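Local coordinates for protein arginine N-methyltransferase SFM1 (Saccharomyces cerevisiae, PDB 5C74), which transfers one methyl group from S-adenosyl-L-methionine to an arginine of ribosomal protein S3, acting as a SPOUT-family protein arginine methyltransferase, at residues D95-F99 against L128-R132; Y20-R25 against L50-L55; F12-L18 against D45-L50; G54-T58 against F69-E73. All coordinates share one frame; numbering follows the deposited sequence.

Contact 1: D95-F99 against L128-R132; sequences DATKF and LISRR
Arg131 reaches Asp95 through a kinked side chain: CG stands beside its backbone N (chi1 -73°), and a bend at chi2 (-69°) swings the guanidinium toward the 95-99 loop. Asp95 comes from the opposite direction, and the two meet in a side-on grip that uses NE and one terminal nitrogen. Arg131 NE gives its hydrogen to Asp95 OD2 at 3.0 Å, in a nearly straight bond. Arg131 NH2 bonds to Asp95 OD1 at 3.1 Å. Both oxygens lie close to the guanidinium plane, yet the donors reach them from above the carboxylate plane, since the two flat groups are turned 51° apart. The third nitrogen turns back to its own strand, where Arg131 NH1 bonds to Ser130 O at 3.1 Å. All three nitrogens of the group are therefore used.

Strand 128-131 is an outermost strand of the six-stranded parallel sheet, next to strand 80-83. The 95-99 loop leads into strand 101-104, on the other side of 80-83. The contact joins this loop to the sheet edge.

Phe99 packs against the guanidinium as well. Its CZ sits over the centre of one guanidinium face, with the ring standing steeply to the guanidinium plane. Two residues back along the strand, Phe99 CE1 packs on Ile129 CB at 3.7 Å. Asp95 has further partners: its OD2 also accepts from Gln92 N, and Lys98 NZ makes a long ion pair with Asp95 OD1 (3.6 Å). The carboxylate probably offsets the positive charge of both Lys98 and Arg131.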
loop_
_atom_site.group_PDB
_atom_site.type_symbol
_atom_site.label_atom_id
_atom_site.label_comp_id
_atom_site.label_asym_id
_atom_site.label_seq_id
_atom_site.Cartn_x
_atom_site.Cartn_y
_atom_site.Cartn_z
ATOM N N ASP A 95 32.518 3.501 -9.275
ATOM C CA ASP A 95 31.635 2.373 -9.608
ATOM C C ASP A 95 30.745 2.639 -10.817
ATOM O O ASP A 95 30.087 1.733 -11.326
ATOM C CB ASP A 95 30.731 2.018 -8.420
ATOM C CG ASP A 95 31.494 1.412 -7.263
ATOM O OD1 ASP A 95 32.487 0.695 -7.505
ATOM O OD2 ASP A 95 31.074 1.626 -6.111
ATOM N N ALA A 96 30.710 3.882 -11.275
ATOM C CA ALA A 96 29.894 4.226 -12.442
ATOM C C ALA A 96 30.241 3.407 -13.697
ATOM O O ALA A 96 29.364 3.135 -14.516
ATOM C CB ALA A 96 30.023 5.727 -12.747
ATOM N N THR A 97 31.510 3.026 -13.865
ATOM C CA THR A 97 31.885 2.182 -15.005
ATOM C C THR A 97 31.565 0.700 -14.811
ATOM O O THR A 97 31.706 -0.088 -15.742
ATOM C CB THR A 97 33.393 2.281 -15.299
ATOM O OG1 THR A 97 34.116 1.802 -14.157
ATOM C CG2 THR A 97 33.787 3.736 -15.571
ATOM N N LYS A 98 31.167 0.324 -13.598
ATOM C CA LYS A 98 31.055 -1.083 -13.227
ATOM C C LYS A 98 29.639 -1.621 -13.331
ATOM O O LYS A 98 29.441 -2.815 -13.573
ATOM C CB LYS A 98 31.538 -1.303 -11.782
ATOM C CG LYS A 98 33.040 -1.088 -11.546
ATOM C CD LYS A 98 33.422 -1.542 -10.133
ATOM C CE LYS A 98 34.925 -1.446 -9.879
ATOM N NZ LYS A 98 35.369 -0.054 -9.611
ATOM N N PHE A 99 28.667 -0.746 -13.095
ATOM C CA PHE A 99 27.271 -1.154 -12.900
ATOM C C PHE A 99 26.321 -0.493 -13.889
ATOM O O PHE A 99 26.446 0.701 -14.165
ATOM C CB PHE A 99 26.816 -0.808 -11.479
ATOM C CG PHE A 99 27.641 -1.450 -10.394
ATOM C CD1 PHE A 99 27.894 -2.813 -10.402
ATOM C CD2 PHE A 99 28.161 -0.681 -9.361
ATOM C CE1 PHE A 99 28.652 -3.406 -9.397
ATOM C CE2 PHE A 99 28.917 -1.260 -8.356
ATOM C CZ PHE A 99 29.168 -2.623 -8.374
ATOM N N LEU A 128 25.202 -10.533 -9.019
ATOM C CA LEU A 128 25.126 -9.318 -8.207
ATOM C C LEU A 128 26.406 -8.978 -7.446
ATOM O O LEU A 128 27.142 -9.862 -7.014
ATOM C CB LEU A 128 23.982 -9.449 -7.195
ATOM C CG LEU A 128 22.640 -9.786 -7.836
ATOM C CD1 LEU A 128 21.718 -10.413 -6.815
ATOM C CD2 LEU A 128 22.039 -8.526 -8.396
ATOM N N ILE A 129 26.635 -7.680 -7.276
ATOM C CA ILE A 129 27.715 -7.160 -6.437
ATOM C C ILE A 129 27.107 -6.229 -5.393
ATOM O O ILE A 129 26.399 -5.284 -5.736
ATOM C CB ILE A 129 28.771 -6.391 -7.274
ATOM C CG1 ILE A 129 29.365 -7.288 -8.366
ATOM C CG2 ILE A 129 29.873 -5.824 -6.368
ATOM C CD1 ILE A 129 30.254 -8.386 -7.841
ATOM N N SER A 130 27.365 -6.500 -4.117
ATOM C CA SER A 130 26.802 -5.704 -3.034
ATOM C C SER A 130 27.494 -4.346 -2.864
ATOM O O SER A 130 28.721 -4.250 -2.953
ATOM C CB SER A 130 26.897 -6.477 -1.710
ATOM O OG SER A 130 26.015 -7.588 -1.682
ATOM N N ARG A 131 26.700 -3.312 -2.605
ATOM C CA ARG A 131 27.215 -2.017 -2.154
ATOM C C ARG A 131 26.334 -1.447 -1.068
ATOM O O ARG A 131 25.121 -1.643 -1.078
ATOM C CB ARG A 131 27.294 -1.011 -3.296
ATOM C CG ARG A 131 28.419 -1.282 -4.286
ATOM C CD ARG A 131 29.781 -1.043 -3.667
ATOM N NE ARG A 131 30.824 -1.046 -4.694
ATOM C CZ ARG A 131 31.535 -2.117 -5.019
ATOM N NH1 ARG A 131 31.300 -3.274 -4.407
ATOM N NH2 ARG A 131 32.464 -2.036 -5.970
ATOM N N ARG A 132 26.952 -0.716 -0.146
ATOM C CA ARG A 132 26.229 0.046 0.862
ATOM C C ARG A 132 26.001 1.479 0.383
ATOM O O ARG A 132 26.737 1.971 -0.465
ATOM C CB ARG A 132 27.029 0.051 2.184
ATOM C CG ARG A 132 26.232 0.433 3.408
ATOM C CD ARG A 132 27.124 0.465 4.654
ATOM N NE ARG A 132 28.124 1.533 4.584
ATOM C CZ ARG A 132 28.806 1.990 5.632
ATOM N NH1 ARG A 132 28.594 1.479 6.840
ATOM N NH2 ARG A 132 29.696 2.964 5.477
#

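Contact 2: Y20-R25 against L50-L55; sequences YSQILR and LLKLGL
Tyr20 opens the contact with its CB, which meets Leu50 CD2 at 3.8 Å. The other methyl of Leu50, CD1, comes to the edge of the Tyr20 ring. The phenol end is occupied elsewhere, where Tyr20 OH is hydrogen-bonded to His7. One residue on, Ser21 touches two leucines. Its OG lies 3.4 Å from Leu50 CD2, while Ser21 CB packs on Leu53 CD1 at 3.7 Å. The hydroxyl is hydrogen-bonded to Ile17 O, one turn back in its own helix, so this polar atom is satisfied although it faces methyl groups.

Helix 14-27 here lies against the last turn of helix 48-52. That turn ends in a Schellman motif: Gly54 takes a positive phi, Gly54 N bonds to Leu51 O, and Leu55 N bonds to Leu50 O. The reversal sends the chain on to strand 56-57 and keeps Leu55 on the same side as Leu50 and Leu53.

Leu24 covers more of this surface than any other residue of 20-25. With CG beside the backbone N (chi1 -70°), its CD1 enters a group of three leucines. Leu24 CD1 is 3.8 Å from Leu53 CB, 4.0 Å from Leu50 CD2 and 4.1 Å from Leu55 CD1. Arg25 ends the segment at the exposed margin, with its guanidinium near Leu53 CD1. A straight bond from Arg25 NH2 to Gln22 OE1 (3.0 Å) holds that group along its own helix.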
loop_
_atom_site.group_PDB
_atom_site.type_symbol
_atom_site.label_atom_id
_atom_site.label_comp_id
_atom_site.label_asym_id
_atom_site.label_seq_id
_atom_site.Cartn_x
_atom_site.Cartn_y
_atom_site.Cartn_z
ATOM N N TYR A 20 7.294 6.344 -5.453
ATOM C CA TYR A 20 7.513 5.876 -6.830
ATOM C C TYR A 20 7.304 6.995 -7.851
ATOM O O TYR A 20 8.038 7.078 -8.838
ATOM C CB TYR A 20 6.588 4.700 -7.166
ATOM C CG TYR A 20 6.945 3.400 -6.474
ATOM C CD1 TYR A 20 8.109 3.268 -5.710
ATOM C CD2 TYR A 20 6.123 2.286 -6.602
ATOM C CE1 TYR A 20 8.413 2.065 -5.087
ATOM C CE2 TYR A 20 6.420 1.098 -5.985
ATOM C CZ TYR A 20 7.559 0.979 -5.242
ATOM O OH TYR A 20 7.811 -0.233 -4.650
ATOM N N SER A 21 6.295 7.843 -7.627
ATOM C CA SER A 21 6.036 8.955 -8.530
ATOM C C SER A 21 7.233 9.888 -8.571
ATOM O O SER A 21 7.609 10.366 -9.638
ATOM C CB SER A 21 4.794 9.746 -8.107
ATOM O OG SER A 21 3.642 8.927 -8.169
ATOM N N GLN A 22 7.816 10.161 -7.403
ATOM C CA GLN A 22 8.972 11.050 -7.329
ATOM C C GLN A 22 10.157 10.437 -8.072
ATOM O O GLN A 22 10.875 11.127 -8.809
ATOM C CB GLN A 22 9.342 11.334 -5.869
ATOM C CG GLN A 22 10.519 12.293 -5.703
ATOM C CD GLN A 22 10.106 13.742 -5.719
ATOM O OE1 GLN A 22 9.016 14.097 -6.191
ATOM N NE2 GLN A 22 10.972 14.601 -5.181
ATOM N N ILE A 23 10.354 9.136 -7.894
ATOM C CA ILE A 23 11.437 8.431 -8.607
ATOM C C ILE A 23 11.268 8.529 -10.127
ATOM O O ILE A 23 12.217 8.866 -10.851
ATOM C CB ILE A 23 11.508 6.950 -8.160
ATOM C CG1 ILE A 23 11.981 6.893 -6.694
ATOM C CG2 ILE A 23 12.423 6.136 -9.066
ATOM C CD1 ILE A 23 11.716 5.553 -5.971
ATOM N N LEU A 24 10.055 8.271 -10.606
ATOM C CA LEU A 24 9.764 8.364 -12.032
ATOM C C LEU A 24 10.008 9.766 -12.574
ATOM O O LEU A 24 10.531 9.927 -13.673
ATOM C CB LEU A 24 8.318 7.926 -12.315
ATOM C CG LEU A 24 8.049 6.431 -12.134
ATOM C CD1 LEU A 24 6.543 6.145 -11.975
ATOM C CD2 LEU A 24 8.607 5.650 -13.328
ATOM N N ARG A 25 9.636 10.788 -11.809
ATOM C CA ARG A 25 9.847 12.155 -12.264
ATOM C C ARG A 25 11.341 12.459 -12.315
ATOM O O ARG A 25 11.794 13.213 -13.177
ATOM C CB ARG A 25 9.122 13.165 -11.358
ATOM C CG ARG A 25 7.610 13.254 -11.650
ATOM C CD ARG A 25 6.920 14.350 -10.846
ATOM N NE ARG A 25 7.043 14.109 -9.418
ATOM C CZ ARG A 25 6.075 13.620 -8.646
ATOM N NH1 ARG A 25 4.884 13.338 -9.150
ATOM N NH2 ARG A 25 6.308 13.429 -7.359
ATOM N N LEU A 50 0.550 6.075 -11.392
ATOM C CA LEU A 50 1.807 5.461 -11.812
ATOM C C LEU A 50 1.734 5.009 -13.276
ATOM O O LEU A 50 2.708 5.119 -14.027
ATOM C CB LEU A 50 2.160 4.290 -10.899
ATOM C CG LEU A 50 2.399 4.706 -9.436
ATOM C CD1 LEU A 50 2.660 3.495 -8.563
ATOM C CD2 LEU A 50 3.576 5.692 -9.327
ATOM N N LEU A 51 0.583 4.490 -13.674
ATOM C CA LEU A 51 0.377 4.157 -15.083
ATOM C C LEU A 51 0.560 5.396 -15.961
ATOM O O LEU A 51 1.241 5.342 -16.985
ATOM C CB LEU A 51 -1.003 3.549 -15.283
ATOM C CG LEU A 51 -1.162 2.130 -14.727
ATOM C CD1 LEU A 51 -2.596 1.633 -14.920
ATOM C CD2 LEU A 51 -0.160 1.162 -15.342
ATOM N N LYS A 52 -0.015 6.524 -15.547
ATOM C CA LYS A 52 0.098 7.740 -16.347
ATOM C C LYS A 52 1.538 8.220 -16.424
ATOM O O LYS A 52 1.935 8.854 -17.403
ATOM C CB LYS A 52 -0.805 8.847 -15.795
ATOM C CG LYS A 52 -2.285 8.515 -15.940
ATOM C CD LYS A 52 -3.168 9.738 -15.774
ATOM C CE LYS A 52 -4.640 9.355 -15.865
ATOM N NZ LYS A 52 -5.027 8.434 -14.760
ATOM N N LEU A 53 2.331 7.901 -15.409
ATOM C CA LEU A 53 3.742 8.277 -15.425
ATOM C C LEU A 53 4.608 7.262 -16.192
ATOM O O LEU A 53 5.814 7.449 -16.344
ATOM C CB LEU A 53 4.264 8.443 -13.992
ATOM C CG LEU A 53 3.852 9.751 -13.303
ATOM C CD1 LEU A 53 4.269 9.773 -11.819
ATOM C CD2 LEU A 53 4.461 10.939 -14.033
ATOM N N GLY A 54 3.995 6.191 -16.669
ATOM C CA GLY A 54 4.706 5.231 -17.500
ATOM C C GLY A 54 5.396 4.094 -16.767
ATOM O O GLY A 54 6.339 3.492 -17.290
ATOM N N LEU A 55 4.920 3.778 -15.566
ATOM C CA LEU A 55 5.565 2.771 -14.723
ATOM C C LEU A 55 5.717 1.418 -15.418
ATOM O O LEU A 55 4.740 0.845 -15.890
ATOM C CB LEU A 55 4.770 2.574 -13.427
ATOM C CG LEU A 55 5.382 1.521 -12.497
ATOM C CD1 LEU A 55 6.682 2.041 -11.868
ATOM C CD2 LEU A 55 4.378 1.088 -11.437
#

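Contact 3: F12-L18 against D45-L50; sequences FSEWVIL and DIPQRL. With SO4 (sulfate ion), chain C.
Glu14 and Arg49 meet almost in one plane. Their side chains cross at about a right angle, but the carboxylate and guanidinium planes differ by only 10°. The grip is end-on, one nitrogen to each oxygen: Arg49 NH2 to Glu14 OE1 and Arg49 NH1 to Glu14 OE2, both 2.8 Å. Each oxygen is met on its syn side. Glu14 CG stands anti to the backbone N (chi1 -178°), and a bend at chi2 brings the carboxylate round to the arginine.

Ile17 crosses Arg49 at about a right angle, its CG2 over the centre of one guanidinium face. Its CD1 presses on Pro47 CG at 3.5 Å, a tight fit. Pro47 also covers Phe12: its CD stands over one ring face, 3.7 Å from the ring centroid, a CH-pi contact. Leu50 CD1 and Ile46 CD1 also touch the ring, and His7 stacks on it.

A sulfate, probably from the crystallisation liquor, sits at the start of helix 48-52. Gln48 N and Arg49 N bond to it, the latter to SO4 O3 at 2.8 Å. Arg49 NE reaches the same oxygen at 2.9 Å, and Arg49 NH2 bonds to SO4 O1. Arg49 thus spans two anions, and the helix dipole probably adds to the sulfate's hold.

Pro47 and Ser13 are the N-cap residues of the two helices, so the contact pairs the starts of helices 48-52 and 14-27. Helix 196-205 covers Glu14 and Leu18 through Leu199. Lys202 of the second subunit bonds to Phe12 O, which places this corner at the dimer interface.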
loop_
_atom_site.group_PDB
_atom_site.type_symbol
_atom_site.label_atom_id
_atom_site.label_comp_id
_atom_site.label_asym_id
_atom_site.label_seq_id
_atom_site.Cartn_x
_atom_site.Cartn_y
_atom_site.Cartn_z
ATOM N N PHE A 12 -0.354 -0.989 -3.275
ATOM C CA PHE A 12 0.507 0.183 -3.247
ATOM C C PHE A 12 -0.043 1.157 -2.228
ATOM O O PHE A 12 -1.093 1.741 -2.450
ATOM C CB PHE A 12 0.563 0.865 -4.616
ATOM C CG PHE A 12 1.206 0.031 -5.691
ATOM C CD1 PHE A 12 0.519 -1.029 -6.271
ATOM C CD2 PHE A 12 2.483 0.332 -6.142
ATOM C CE1 PHE A 12 1.101 -1.794 -7.266
ATOM C CE2 PHE A 12 3.080 -0.432 -7.143
ATOM C CZ PHE A 12 2.393 -1.494 -7.698
ATOM N N SER A 13 0.666 1.332 -1.124
ATOM C CA SER A 13 0.253 2.319 -0.133
ATOM C C SER A 13 0.408 3.727 -0.697
ATOM O O SER A 13 1.167 3.945 -1.641
ATOM C CB SER A 13 1.072 2.170 1.129
ATOM O OG SER A 13 2.401 2.576 0.866
ATOM N N GLU A 14 -0.309 4.685 -0.124
ATOM C CA GLU A 14 -0.266 6.037 -0.651
ATOM C C GLU A 14 1.152 6.600 -0.584
ATOM O O GLU A 14 1.606 7.237 -1.538
ATOM C CB GLU A 14 -1.255 6.937 0.101
ATOM C CG GLU A 14 -1.316 8.368 -0.405
ATOM C CD GLU A 14 -1.803 8.493 -1.850
ATOM O OE1 GLU A 14 -2.414 7.535 -2.388
ATOM O OE2 GLU A 14 -1.572 9.567 -2.447
ATOM N N TRP A 15 1.877 6.333 0.503
ATOM C CA TRP A 15 3.226 6.890 0.605
ATOM C C TRP A 15 4.152 6.243 -0.424
ATOM O O TRP A 15 5.015 6.928 -0.989
ATOM C CB TRP A 15 3.805 6.747 2.027
ATOM C CG TRP A 15 4.048 5.346 2.540
ATOM C CD1 TRP A 15 3.204 4.590 3.309
ATOM C CD2 TRP A 15 5.232 4.562 2.357
ATOM N NE1 TRP A 15 3.791 3.379 3.606
ATOM C CE2 TRP A 15 5.041 3.341 3.037
ATOM C CE3 TRP A 15 6.440 4.772 1.674
ATOM C CZ2 TRP A 15 6.007 2.335 3.061
ATOM C CZ3 TRP A 15 7.408 3.771 1.703
ATOM C CH2 TRP A 15 7.178 2.568 2.387
ATOM N N VAL A 16 3.953 4.955 -0.701
ATOM C CA VAL A 16 4.734 4.279 -1.751
ATOM C C VAL A 16 4.437 4.864 -3.138
ATOM O O VAL A 16 5.337 5.062 -3.968
ATOM C CB VAL A 16 4.456 2.754 -1.766
ATOM C CG1 VAL A 16 4.914 2.125 -3.061
ATOM C CG2 VAL A 16 5.127 2.063 -0.584
ATOM N N ILE A 17 3.170 5.164 -3.397
ATOM C CA ILE A 17 2.807 5.786 -4.677
ATOM C C ILE A 17 3.489 7.146 -4.821
ATOM O O ILE A 17 4.001 7.490 -5.891
ATOM C CB ILE A 17 1.282 5.940 -4.811
ATOM C CG1 ILE A 17 0.633 4.549 -4.916
ATOM C CG2 ILE A 17 0.929 6.804 -6.038
ATOM C CD1 ILE A 17 -0.921 4.569 -4.802
ATOM N N LEU A 18 3.522 7.915 -3.742
ATOM C CA LEU A 18 4.194 9.204 -3.803
ATOM C C LEU A 18 5.693 9.022 -4.038
ATOM O O LEU A 18 6.288 9.775 -4.823
ATOM C CB LEU A 18 3.949 10.015 -2.529
ATOM C CG LEU A 18 2.481 10.373 -2.267
ATOM C CD1 LEU A 18 2.385 11.216 -0.979
ATOM C CD2 LEU A 18 1.909 11.139 -3.454
ATOM N N ASP A 45 -4.415 -3.443 -11.246
ATOM C CA ASP A 45 -3.917 -3.292 -9.880
ATOM C C ASP A 45 -2.919 -2.149 -9.716
ATOM O O ASP A 45 -2.540 -1.807 -8.588
ATOM C CB ASP A 45 -3.262 -4.587 -9.409
ATOM C CG ASP A 45 -4.253 -5.734 -9.295
ATOM O OD1 ASP A 45 -5.192 -5.612 -8.487
ATOM O OD2 ASP A 45 -4.078 -6.764 -9.982
ATOM N N ILE A 46 -2.475 -1.576 -10.826
ATOM C CA ILE A 46 -1.467 -0.517 -10.765
ATOM C C ILE A 46 -2.137 0.839 -10.621
ATOM O O ILE A 46 -3.035 1.170 -11.397
ATOM C CB ILE A 46 -0.571 -0.518 -12.018
ATOM C CG1 ILE A 46 -0.120 -1.947 -12.343
ATOM C CG2 ILE A 46 0.629 0.418 -11.832
ATOM C CD1 ILE A 46 0.803 -2.561 -11.287
ATOM N N PRO A 47 -1.715 1.632 -9.617
ATOM C CA PRO A 47 -2.333 2.947 -9.410
ATOM C C PRO A 47 -2.347 3.775 -10.700
ATOM O O PRO A 47 -1.363 3.774 -11.441
ATOM C CB PRO A 47 -1.440 3.590 -8.337
ATOM C CG PRO A 47 -0.933 2.406 -7.536
ATOM C CD PRO A 47 -0.734 1.304 -8.566
ATOM N N GLN A 48 -3.456 4.458 -10.964
ATOM C CA GLN A 48 -3.582 5.266 -12.178
ATOM C C GLN A 48 -2.489 6.324 -12.308
ATOM O O GLN A 48 -2.035 6.621 -13.417
ATOM C CB GLN A 48 -4.951 5.947 -12.231
ATOM C CG GLN A 48 -6.102 5.002 -12.544
ATOM C CD GLN A 48 -5.973 4.367 -13.916
ATOM O OE1 GLN A 48 -5.958 3.145 -14.048
ATOM N NE2 GLN A 48 -5.875 5.198 -14.942
ATOM N N ARG A 49 -2.073 6.896 -11.184
ATOM C CA ARG A 49 -1.032 7.911 -11.211
ATOM C C ARG A 49 0.273 7.327 -11.741
ATOM O O ARG A 49 1.006 7.990 -12.488
ATOM C CB ARG A 49 -0.843 8.517 -9.815
ATOM C CG ARG A 49 -1.854 9.625 -9.518
ATOM C CD ARG A 49 -1.877 9.978 -8.021
ATOM N NE ARG A 49 -2.324 8.855 -7.192
ATOM C CZ ARG A 49 -2.081 8.771 -5.886
ATOM N NH1 ARG A 49 -1.407 9.748 -5.278
ATOM N NH2 ARG A 49 -2.504 7.723 -5.191
ATOM N N LEU A 50 0.550 6.075 -11.392
ATOM C CA LEU A 50 1.807 5.461 -11.812
ATOM C C LEU A 50 1.734 5.009 -13.276
ATOM O O LEU A 50 2.708 5.119 -14.027
ATOM C CB LEU A 50 2.160 4.290 -10.899
ATOM C CG LEU A 50 2.399 4.706 -9.436
ATOM C CD1 LEU A 50 2.660 3.495 -8.563
ATOM C CD2 LEU A 50 3.576 5.692 -9.327
HETATM S S SO4 C . -4.524 6.116 -7.980
HETATM O O1 SO4 C . -4.156 5.756 -6.609
HETATM O O2 SO4 C . -5.050 4.920 -8.613
HETATM O O3 SO4 C . -3.348 6.601 -8.693
HETATM O O4 SO4 C . -5.547 7.153 -7.984
#

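Contact 4: G54-T58 against F69-E73; sequences GLRWT and FKDLE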
loop_
_atom_site.group_PDB
_atom_site.type_symbol
_atom_site.label_atom_id
_atom_site.label_comp_id
_atom_site.label_asym_id
_atom_site.label_seq_id
_atom_site.Cartn_x
_atom_site.Cartn_y
_atom_site.Cartn_z
ATOM N N GLY A 54 3.995 6.191 -16.669
ATOM C CA GLY A 54 4.706 5.231 -17.500
ATOM C C GLY A 54 5.396 4.094 -16.767
ATOM O O GLY A 54 6.339 3.492 -17.290
ATOM N N LEU A 55 4.920 3.778 -15.566
ATOM C CA LEU A 55 5.565 2.771 -14.723
ATOM C C LEU A 55 5.717 1.418 -15.418
ATOM O O LEU A 55 4.740 0.845 -15.890
ATOM C CB LEU A 55 4.770 2.574 -13.427
ATOM C CG LEU A 55 5.382 1.521 -12.497
ATOM C CD1 LEU A 55 6.682 2.041 -11.868
ATOM C CD2 LEU A 55 4.378 1.088 -11.437
ATOM N N ARG A 56 6.940 0.910 -15.461
ATOM C CA ARG A 56 7.202 -0.457 -15.919
ATOM C C ARG A 56 7.241 -1.437 -14.762
ATOM O O ARG A 56 7.957 -1.223 -13.780
ATOM C CB ARG A 56 8.537 -0.524 -16.669
ATOM C CG ARG A 56 8.573 0.347 -17.890
ATOM C CD ARG A 56 9.962 0.368 -18.510
ATOM N NE ARG A 56 9.901 0.923 -19.856
ATOM C CZ ARG A 56 10.867 0.811 -20.763
ATOM N NH1 ARG A 56 11.985 0.168 -20.469
ATOM N NH2 ARG A 56 10.713 1.346 -21.969
ATOM N N TRP A 57 6.496 -2.534 -14.891
ATOM C CA TRP A 57 6.432 -3.522 -13.824
ATOM C C TRP A 57 6.336 -4.920 -14.407
ATOM O O TRP A 57 5.862 -5.103 -15.529
ATOM C CB TRP A 57 5.225 -3.254 -12.922
ATOM C CG TRP A 57 3.956 -3.273 -13.690
ATOM C CD1 TRP A 57 3.418 -2.254 -14.417
ATOM C CD2 TRP A 57 3.072 -4.390 -13.846
ATOM N NE1 TRP A 57 2.251 -2.664 -15.019
ATOM C CE2 TRP A 57 2.013 -3.970 -14.678
ATOM C CE3 TRP A 57 3.077 -5.703 -13.367
ATOM C CZ2 TRP A 57 0.955 -4.812 -15.028
ATOM C CZ3 TRP A 57 2.020 -6.547 -13.728
ATOM C CH2 TRP A 57 0.981 -6.092 -14.549
ATOM N N THR A 58 6.749 -5.918 -13.635
ATOM C CA THR A 58 6.566 -7.300 -14.063
ATOM C C THR A 58 6.445 -8.211 -12.859
ATOM O O THR A 58 6.952 -7.892 -11.779
ATOM C CB THR A 58 7.723 -7.769 -14.959
ATOM O OG1 THR A 58 7.541 -9.145 -15.294
ATOM C CG2 THR A 58 9.057 -7.602 -14.242
ATOM N N PHE A 69 10.972 -6.276 -21.424
ATOM C CA PHE A 69 11.271 -4.923 -21.875
ATOM C C PHE A 69 12.485 -4.970 -22.786
ATOM O O PHE A 69 13.628 -4.802 -22.351
ATOM C CB PHE A 69 11.511 -3.999 -20.681
ATOM C CG PHE A 69 10.352 -3.957 -19.731
ATOM C CD1 PHE A 69 9.248 -3.154 -20.001
ATOM C CD2 PHE A 69 10.338 -4.752 -18.594
ATOM C CE1 PHE A 69 8.157 -3.126 -19.138
ATOM C CE2 PHE A 69 9.249 -4.728 -17.725
ATOM C CZ PHE A 69 8.157 -3.911 -18.002
ATOM N N LYS A 70 12.218 -5.228 -24.053
ATOM C CA LYS A 70 13.269 -5.596 -24.985
ATOM C C LYS A 70 14.174 -4.414 -25.333
ATOM O O LYS A 70 15.267 -4.603 -25.853
ATOM C CB LYS A 70 12.647 -6.216 -26.241
ATOM C CG LYS A 70 12.176 -7.659 -26.001
ATOM C CD LYS A 70 11.449 -8.243 -27.201
ATOM C CE LYS A 70 11.430 -9.763 -27.129
ATOM N NZ LYS A 70 10.892 -10.262 -25.831
ATOM N N ASP A 71 13.739 -3.202 -25.006
ATOM C CA ASP A 71 14.569 -2.024 -25.234
ATOM C C ASP A 71 15.708 -1.869 -24.214
ATOM O O ASP A 71 16.683 -1.167 -24.480
ATOM C CB ASP A 71 13.709 -0.761 -25.225
ATOM C CG ASP A 71 12.914 -0.608 -23.938
ATOM O OD1 ASP A 71 12.332 -1.613 -23.478
ATOM O OD2 ASP A 71 12.882 0.513 -23.387
ATOM N N LEU A 72 15.599 -2.516 -23.058
ATOM C CA LEU A 72 16.609 -2.334 -22.012
ATOM C C LEU A 72 17.911 -3.060 -22.331
ATOM O O LEU A 72 17.897 -4.130 -22.943
ATOM C CB LEU A 72 16.085 -2.818 -20.650
ATOM C CG LEU A 72 14.933 -2.007 -20.046
ATOM C CD1 LEU A 72 14.399 -2.678 -18.787
ATOM C CD2 LEU A 72 15.382 -0.593 -19.728
ATOM N N GLU A 73 19.040 -2.492 -21.902
ATOM C CA GLU A 73 20.299 -3.212 -22.061
ATOM C C GLU A 73 20.257 -4.440 -21.166
ATOM O O GLU A 73 19.580 -4.429 -20.131
ATOM C CB GLU A 73 21.501 -2.329 -21.738
ATOM C CG GLU A 73 21.782 -2.126 -20.281
ATOM C CD GLU A 73 23.043 -1.298 -20.061
ATOM O OE1 GLU A 73 22.935 -0.204 -19.474
ATOM O OE2 GLU A 73 24.138 -1.740 -20.479
#
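Arg56 lies along Phe69 and ends on Asp71. The arginine and the ring run antiparallel to one another, their planes only 13° apart. Arg56 CB touches Phe69 CE1 at 3.6 Å, and Phe69 CD1 lies over one face of the guanidinium. The grip on Asp71 is end-on, with both terminal nitrogens on one oxygen: Arg56 NH2 to Asp71 OD2 at 2.7 Å and Arg56 NH1, in a more bent bond (135°), to the same OD2 at 3.1 Å. The two donors approach OD2 on its syn side, yet the carboxylate and guanidinium planes stand 72° apart. Leu72 CD2 lies at the guanidinium edge, 3.6 Å from Arg56 NH1.

The Arg56 side chain is extended from CG to NE, which carries its charge along the Phe69 ring. Trp57 O meets the ring edge at Phe69 CZ, 3.6 Å away. A type I beta turn from Phe69 to Leu72, closed by Leu72 N to Phe69 O, puts Phe69, Asp71 and Leu72 round the one arginine. Thr58 OG1 is hydrogen-bonded to Asp68, just before the turn.

The short, weakly bonded strand 56-57 is an outermost strand of the parallel sheet; Arg56, and Thr58 just after it, bond to Leu34 of strand 32-35. Leu72 packs on helix 65-68 and on Ile33 of strand 32-35.

How the contacts relate
Contacts 2 and 3 hold the same two helices, 14-27 and 48-52, and share Leu50. Contact 3 joins their starts, with charged groups, a sulfate and the second subunit close by. Contact 2 continues farther along and is buried and mostly leucine. Contact 4 takes up the chain at Gly54 and Leu55, where contact 2 ends, and lies at the surface. Contacts 1 and 4 border the two outermost strands of the parallel sheet, 128-131 and 56-57. Each pairs a strand arginine with a loop aspartate beside a phenylalanine, but Arg131 grips side-on and Arg56 end-on. Contacts 1 and 3 are partly buried and lie on opposite sides of the chain's centre, about 29 Å apart between centres.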